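Serine/threonine protein kinase (Mycobacterium tuberculosis, PDB 4ESQ) is a membrane receptor kinase that probably phosphorylates serine and threonine residues of proteins using ATP, represented here by its extracellular sensor domain. Local coordinates at residues 24-29 with 82-87; 127-132 with 145-150. One frame throughout, in Å; residues are numbered along the deposited sequence.

Contact 1: 24-29 with 82-87; sequences MGSSSM and YEHWVN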
loop_
_atom_site.group_PDB
_atom_site.type_symbol
_atom_site.label_atom_id
_atom_site.label_comp_id
_atom_site.label_asym_id
_atom_site.label_seq_id
_atom_site.Cartn_x
_atom_site.Cartn_y
_atom_site.Cartn_z
ATOM N N MET A 24 7.140 12.039 -4.404
ATOM C CA MET A 24 8.253 11.149 -4.726
ATOM C C MET A 24 9.525 11.877 -5.171
ATOM O O MET A 24 10.592 11.269 -5.249
ATOM C CB MET A 24 7.850 10.120 -5.795
ATOM C CG MET A 24 6.786 9.108 -5.349
ATOM S SD MET A 24 7.096 8.344 -3.737
ATOM C CE MET A 24 8.528 7.342 -4.112
ATOM N N GLY A 25 9.417 13.169 -5.467
ATOM C CA GLY A 25 10.575 13.900 -5.945
ATOM C C GLY A 25 10.833 13.666 -7.421
ATOM O O GLY A 25 11.981 13.615 -7.866
ATOM N N SER A 26 9.755 13.528 -8.185
ATOM C CA SER A 26 9.840 13.284 -9.621
ATOM C C SER A 26 9.044 14.332 -10.387
ATOM O O SER A 26 8.281 15.091 -9.799
ATOM C CB SER A 26 9.293 11.885 -9.937
ATOM O OG SER A 26 9.394 11.579 -11.315
ATOM N N SER A 27 9.220 14.366 -11.705
ATOM C CA SER A 27 8.409 15.206 -12.578
ATOM C C SER A 27 7.886 14.399 -13.760
ATOM O O SER A 27 7.341 14.969 -14.706
ATOM C CB SER A 27 9.238 16.381 -13.127
ATOM O OG SER A 27 9.537 17.332 -12.119
ATOM N N SER A 28 8.060 13.080 -13.723
ATOM C CA SER A 28 7.752 12.268 -14.897
ATOM C C SER A 28 7.063 10.932 -14.613
ATOM O O SER A 28 6.942 10.104 -15.511
ATOM C CB SER A 28 9.027 12.027 -15.709
ATOM O OG SER A 28 10.023 11.413 -14.910
ATOM N N MET A 29 6.599 10.719 -13.386
ATOM C CA MET A 29 5.904 9.466 -13.092
ATOM C C MET A 29 4.559 9.466 -13.802
ATOM O O MET A 29 3.886 10.492 -13.869
ATOM C CB MET A 29 5.728 9.262 -11.585
ATOM C CG MET A 29 7.026 9.062 -10.837
ATOM S SD MET A 29 6.830 8.997 -9.042
ATOM C CE MET A 29 6.166 7.337 -8.859
ATOM N N TYR A 82 13.045 2.722 -13.720
ATOM C CA TYR A 82 12.455 3.886 -13.063
ATOM C C TYR A 82 13.078 4.131 -11.698
ATOM O O TYR A 82 13.434 3.183 -10.993
ATOM C CB TYR A 82 10.948 3.679 -12.895
ATOM C CG TYR A 82 10.579 2.279 -12.450
ATOM C CD1 TYR A 82 10.593 1.924 -11.106
ATOM C CD2 TYR A 82 10.220 1.311 -13.381
ATOM C CE1 TYR A 82 10.253 0.642 -10.705
ATOM C CE2 TYR A 82 9.877 0.034 -12.990
ATOM C CZ TYR A 82 9.896 -0.296 -11.655
ATOM O OH TYR A 82 9.564 -1.573 -11.271
ATOM N N GLU A 83 13.196 5.404 -11.321
ATOM C CA GLU A 83 13.742 5.769 -10.012
ATOM C C GLU A 83 12.712 5.649 -8.889
ATOM O O GLU A 83 13.081 5.496 -7.722
ATOM C CB GLU A 83 14.303 7.197 -10.036
ATOM C CG GLU A 83 15.538 7.376 -10.923
ATOM C CD GLU A 83 16.792 6.757 -10.326
ATOM O OE1 GLU A 83 16.936 6.759 -9.083
ATOM O OE2 GLU A 83 17.635 6.265 -11.106
ATOM N N HIS A 84 11.427 5.719 -9.245
ATOM C CA HIS A 84 10.353 5.742 -8.249
ATOM C C HIS A 84 9.181 4.878 -8.705
ATOM O O HIS A 84 8.915 4.761 -9.900
ATOM C CB HIS A 84 9.856 7.172 -8.043
ATOM C CG HIS A 84 10.940 8.147 -7.708
ATOM N ND1 HIS A 84 11.480 9.007 -8.639
ATOM C CD2 HIS A 84 11.594 8.392 -6.547
ATOM C CE1 HIS A 84 12.410 9.750 -8.065
ATOM N NE2 HIS A 84 12.503 9.392 -6.796
ATOM N N TRP A 85 8.467 4.289 -7.751
ATOM C CA TRP A 85 7.342 3.419 -8.075
ATOM C C TRP A 85 6.332 3.507 -6.944
ATOM O O TRP A 85 6.701 3.372 -5.778
ATOM C CB TRP A 85 7.848 1.983 -8.214
ATOM C CG TRP A 85 6.863 0.966 -8.705
ATOM C CD1 TRP A 85 6.652 0.580 -10.005
ATOM C CD2 TRP A 85 5.982 0.168 -7.904
ATOM N NE1 TRP A 85 5.683 -0.402 -10.056
ATOM C CE2 TRP A 85 5.261 -0.672 -8.779
ATOM C CE3 TRP A 85 5.730 0.086 -6.529
ATOM C CZ2 TRP A 85 4.293 -1.576 -8.325
ATOM C CZ3 TRP A 85 4.779 -0.823 -6.082
ATOM C CH2 TRP A 85 4.070 -1.635 -6.981
ATOM N N VAL A 86 5.065 3.752 -7.279
ATOM C CA VAL A 86 4.038 3.879 -6.252
ATOM C C VAL A 86 2.833 3.040 -6.606
ATOM O O VAL A 86 2.353 3.089 -7.736
ATOM C CB VAL A 86 3.585 5.345 -6.088
ATOM C CG1 VAL A 86 2.251 5.431 -5.313
ATOM C CG2 VAL A 86 4.683 6.165 -5.424
ATOM N N ASN A 87 2.347 2.271 -5.637
ATOM C CA ASN A 87 1.075 1.576 -5.761
ATOM C C ASN A 87 0.185 2.154 -4.664
ATOM O O ASN A 87 0.480 1.996 -3.473
ATOM C CB ASN A 87 1.254 0.067 -5.566
ATOM C CG ASN A 87 -0.016 -0.743 -5.885
ATOM O OD1 ASN A 87 -1.102 -0.195 -6.067
ATOM N ND2 ASN A 87 0.133 -2.060 -5.950
#

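Contact 2: 127-132 with 145-150; sequences YRWTFA and DTQEGA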
loop_
_atom_site.group_PDB
_atom_site.type_symbol
_atom_site.label_atom_id
_atom_site.label_comp_id
_atom_site.label_asym_id
_atom_site.label_seq_id
_atom_site.Cartn_x
_atom_site.Cartn_y
_atom_site.Cartn_z
ATOM N N TYR A 127 13.744 -13.408 -4.332
ATOM C CA TYR A 127 14.520 -12.338 -3.728
ATOM C C TYR A 127 14.218 -12.206 -2.244
ATOM O O TYR A 127 13.163 -12.616 -1.780
ATOM C CB TYR A 127 14.285 -11.015 -4.459
ATOM C CG TYR A 127 14.871 -11.002 -5.853
ATOM C CD1 TYR A 127 16.215 -10.711 -6.057
ATOM C CD2 TYR A 127 14.087 -11.295 -6.965
ATOM C CE1 TYR A 127 16.762 -10.702 -7.329
ATOM C CE2 TYR A 127 14.626 -11.290 -8.243
ATOM C CZ TYR A 127 15.965 -10.991 -8.417
ATOM O OH TYR A 127 16.514 -10.982 -9.683
ATOM N N ARG A 128 15.171 -11.664 -1.497
ATOM C CA ARG A 128 14.995 -11.531 -0.064
ATOM C C ARG A 128 14.715 -10.072 0.275
ATOM O O ARG A 128 15.286 -9.170 -0.331
ATOM C CB ARG A 128 16.225 -12.069 0.673
ATOM C CG ARG A 128 16.404 -13.577 0.477
ATOM C CD ARG A 128 17.720 -14.080 1.037
ATOM N NE ARG A 128 17.821 -13.862 2.474
ATOM C CZ ARG A 128 17.390 -14.721 3.389
ATOM N NH1 ARG A 128 16.838 -15.869 3.017
ATOM N NH2 ARG A 128 17.523 -14.437 4.676
ATOM N N TRP A 129 13.811 -9.855 1.224
ATOM C CA TRP A 129 13.453 -8.508 1.662
ATOM C C TRP A 129 13.503 -8.436 3.179
ATOM O O TRP A 129 13.031 -9.349 3.857
ATOM C CB TRP A 129 12.046 -8.146 1.199
ATOM C CG TRP A 129 11.914 -7.897 -0.263
ATOM C CD1 TRP A 129 11.868 -8.839 -1.259
ATOM C CD2 TRP A 129 11.776 -6.622 -0.908
ATOM N NE1 TRP A 129 11.718 -8.223 -2.485
ATOM C CE2 TRP A 129 11.659 -6.865 -2.294
ATOM C CE3 TRP A 129 11.740 -5.298 -0.447
ATOM C CZ2 TRP A 129 11.514 -5.831 -3.223
ATOM C CZ3 TRP A 129 11.598 -4.272 -1.376
ATOM C CH2 TRP A 129 11.486 -4.548 -2.745
ATOM N N THR A 130 14.047 -7.338 3.705
ATOM C CA THR A 130 14.204 -7.170 5.148
ATOM C C THR A 130 13.282 -6.066 5.673
ATOM O O THR A 130 13.329 -4.950 5.173
ATOM C CB THR A 130 15.657 -6.784 5.491
ATOM O OG1 THR A 130 16.562 -7.765 4.963
ATOM C CG2 THR A 130 15.835 -6.690 6.986
ATOM N N PHE A 131 12.456 -6.382 6.674
ATOM C CA PHE A 131 11.565 -5.389 7.282
ATOM C C PHE A 131 12.255 -4.643 8.423
ATOM O O PHE A 131 12.983 -5.243 9.221
ATOM C CB PHE A 131 10.315 -6.057 7.844
ATOM C CG PHE A 131 9.428 -6.647 6.802
ATOM C CD1 PHE A 131 8.566 -5.836 6.078
ATOM C CD2 PHE A 131 9.437 -8.007 6.557
ATOM C CE1 PHE A 131 7.728 -6.379 5.105
ATOM C CE2 PHE A 131 8.595 -8.558 5.592
ATOM C CZ PHE A 131 7.750 -7.738 4.868
ATOM N N ALA A 132 11.999 -3.340 8.501
ATOM C CA ALA A 132 12.367 -2.554 9.673
ATOM C C ALA A 132 11.291 -2.748 10.737
ATOM O O ALA A 132 10.503 -3.696 10.669
ATOM C CB ALA A 132 12.505 -1.088 9.296
ATOM N N ASP A 145 10.637 -1.854 3.939
ATOM C CA ASP A 145 11.306 -3.105 3.606
ATOM C C ASP A 145 12.397 -2.845 2.581
ATOM O O ASP A 145 12.266 -1.982 1.723
ATOM C CB ASP A 145 10.322 -4.158 3.110
ATOM C CG ASP A 145 9.280 -3.588 2.202
ATOM O OD1 ASP A 145 9.649 -2.777 1.328
ATOM O OD2 ASP A 145 8.089 -3.931 2.372
ATOM N N THR A 146 13.478 -3.595 2.688
ATOM C CA THR A 146 14.673 -3.312 1.908
ATOM C C THR A 146 15.042 -4.541 1.105
ATOM O O THR A 146 15.176 -5.629 1.666
ATOM C CB THR A 146 15.836 -2.952 2.845
ATOM O OG1 THR A 146 15.463 -1.829 3.659
ATOM C CG2 THR A 146 17.097 -2.631 2.052
ATOM N N GLN A 147 15.191 -4.380 -0.208
ATOM C CA GLN A 147 15.528 -5.516 -1.059
ATOM C C GLN A 147 17.021 -5.813 -0.968
ATOM O O GLN A 147 17.844 -4.906 -1.028
ATOM C CB GLN A 147 15.126 -5.271 -2.520
ATOM C CG GLN A 147 15.573 -6.410 -3.449
ATOM C CD GLN A 147 14.993 -6.337 -4.857
ATOM O OE1 GLN A 147 14.678 -5.265 -5.362
ATOM N NE2 GLN A 147 14.847 -7.495 -5.491
ATOM N N GLU A 148 17.373 -7.083 -0.813
ATOM C CA GLU A 148 18.786 -7.469 -0.714
ATOM C C GLU A 148 19.632 -6.963 -1.896
ATOM O O GLU A 148 19.110 -6.680 -2.976
ATOM C CB GLU A 148 18.922 -8.988 -0.581
ATOM C CG GLU A 148 18.715 -9.746 -1.887
ATOM C CD GLU A 148 18.885 -11.249 -1.734
ATOM O OE1 GLU A 148 19.770 -11.669 -0.952
ATOM O OE2 GLU A 148 18.129 -12.011 -2.386
ATOM N N GLY A 149 20.940 -6.849 -1.690
ATOM C CA GLY A 149 21.824 -6.371 -2.746
ATOM C C GLY A 149 22.324 -4.949 -2.531
ATOM O O GLY A 149 21.843 -4.243 -1.643
ATOM N N ALA A 150 23.284 -4.517 -3.345
ATOM C CA ALA A 150 23.895 -3.198 -3.152
ATOM C C ALA A 150 23.141 -2.052 -3.827
ATOM O O ALA A 150 23.566 -0.898 -3.755
ATOM C CB ALA A 150 25.358 -3.204 -3.586
HETATM O O HOH W 1 14.181 -2.073 6.037
HETATM O O HOH W 2 17.555 -7.108 2.564
#

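Contact 1: 24-29 with 82-87
Methionine side chains and a histidine make this a largely apolar contact, in which the loop leaving helix 17-24 packs on strand 84-92, with no hydrogen bond passing directly between the two segments. His84 is the main point of meeting. The side chains of His84 and Met24 run past each other in opposite directions, and the backbone O of Met24 lies over one face of the imidazole, 3.1 Å from His84 NE2 but at too poor an angle for a hydrogen bond. Glu83 CB lies against the opposite face, toward its rim. Met29 comes across His84 at about a right angle, its SD 3.7 Å from His84 CB and oblique to the ring. The loop leads on to strand 30-31, an outermost strand of the antiparallel sheet of the PknH-like extracellular domain. Gly25, with positive phi, takes the chain out of the helix, and Ser26 then shapes an ST turn: its OG accepts the backbone N-H of Ser28 at 3.1 Å and 170°. Ser26 CB packs 3.8 Å from His84 ND1. Both Ser26 OG and His84 ND1 hydrogen-bond to Glu77 OE2, and this shared carboxylate ties loop and strand together and helps fix the rotation of the imidazole. Deeper in, Val86 CG2 is met by two methionines: Met24 CG at 3.6 Å, its chain folded back by bends at chi2 and chi3, and Met29 CE at 3.9 Å.

Contact 2: 127-132 with 145-150
Glu148 grips Arg128 twice: its backbone N donates to Arg128 O at 3.0 Å, nearly straight at 170°, while its carboxylate OE2 accepts from Arg128 N at 3.1 Å, met from above the carboxylate plane. Glu148 CG stands between its backbone N and carbonyl carbon (chi1 76°), which brings the carboxylate back to the neighbouring strand. The pair lies at the open end, away from the connecting loop, of an antiparallel beta hairpin, strands 125-131 and 141-147. Thr130 and Thr146 form a hydrogen-bonded pair, Thr130 N to Thr146 O at 2.9 Å and Thr146 N to Thr130 O at 2.8 Å. Two waters reinforce them, each bridging a threonine hydroxyl to the carbonyl of the other threonine; the hydroxyls also bond outward, Thr130 to Thr117 and Thr146 to Glu154. Trp129, Phe131, Asp145 and Gln147 occupy the other sheet face. Asp145 OD1 approaches the Trp129 ring obliquely, and OD2 lies 3.7 Å from Phe131 CE1. Gln147 extends across the indole, its amide 17° from the ring plane, and reaches Tyr127, where NE2 sits over the phenol ring, 3.5 Å from CG. Over the Trp129 six-membered ring, Gln147 CB makes a CH-pi contact 3.6 Å from the centroid.

Contact 1 closes before contact 2 opens along the chain, yet both reach the same antiparallel sheet, with centres 20 Å apart and nearest atoms about 8 Å apart, without touching. Strand 84-92 of contact 1 is separated from strand 141-147 of contact 2 by strands 165-173 and 154-162, which carry the Cys155-Cys172 disulfide. Contact 1 joins segments 53 residues apart, whereas contact 2 is a local hairpin. Terbium ions lie about 7 Å from the side chain of Trp85 and about 5 Å from that of Gln147, too far for either to be a ligand. Both contacts thus belong to one extracellular sensor domain of the receptor kinase, at different parts of a single sheet.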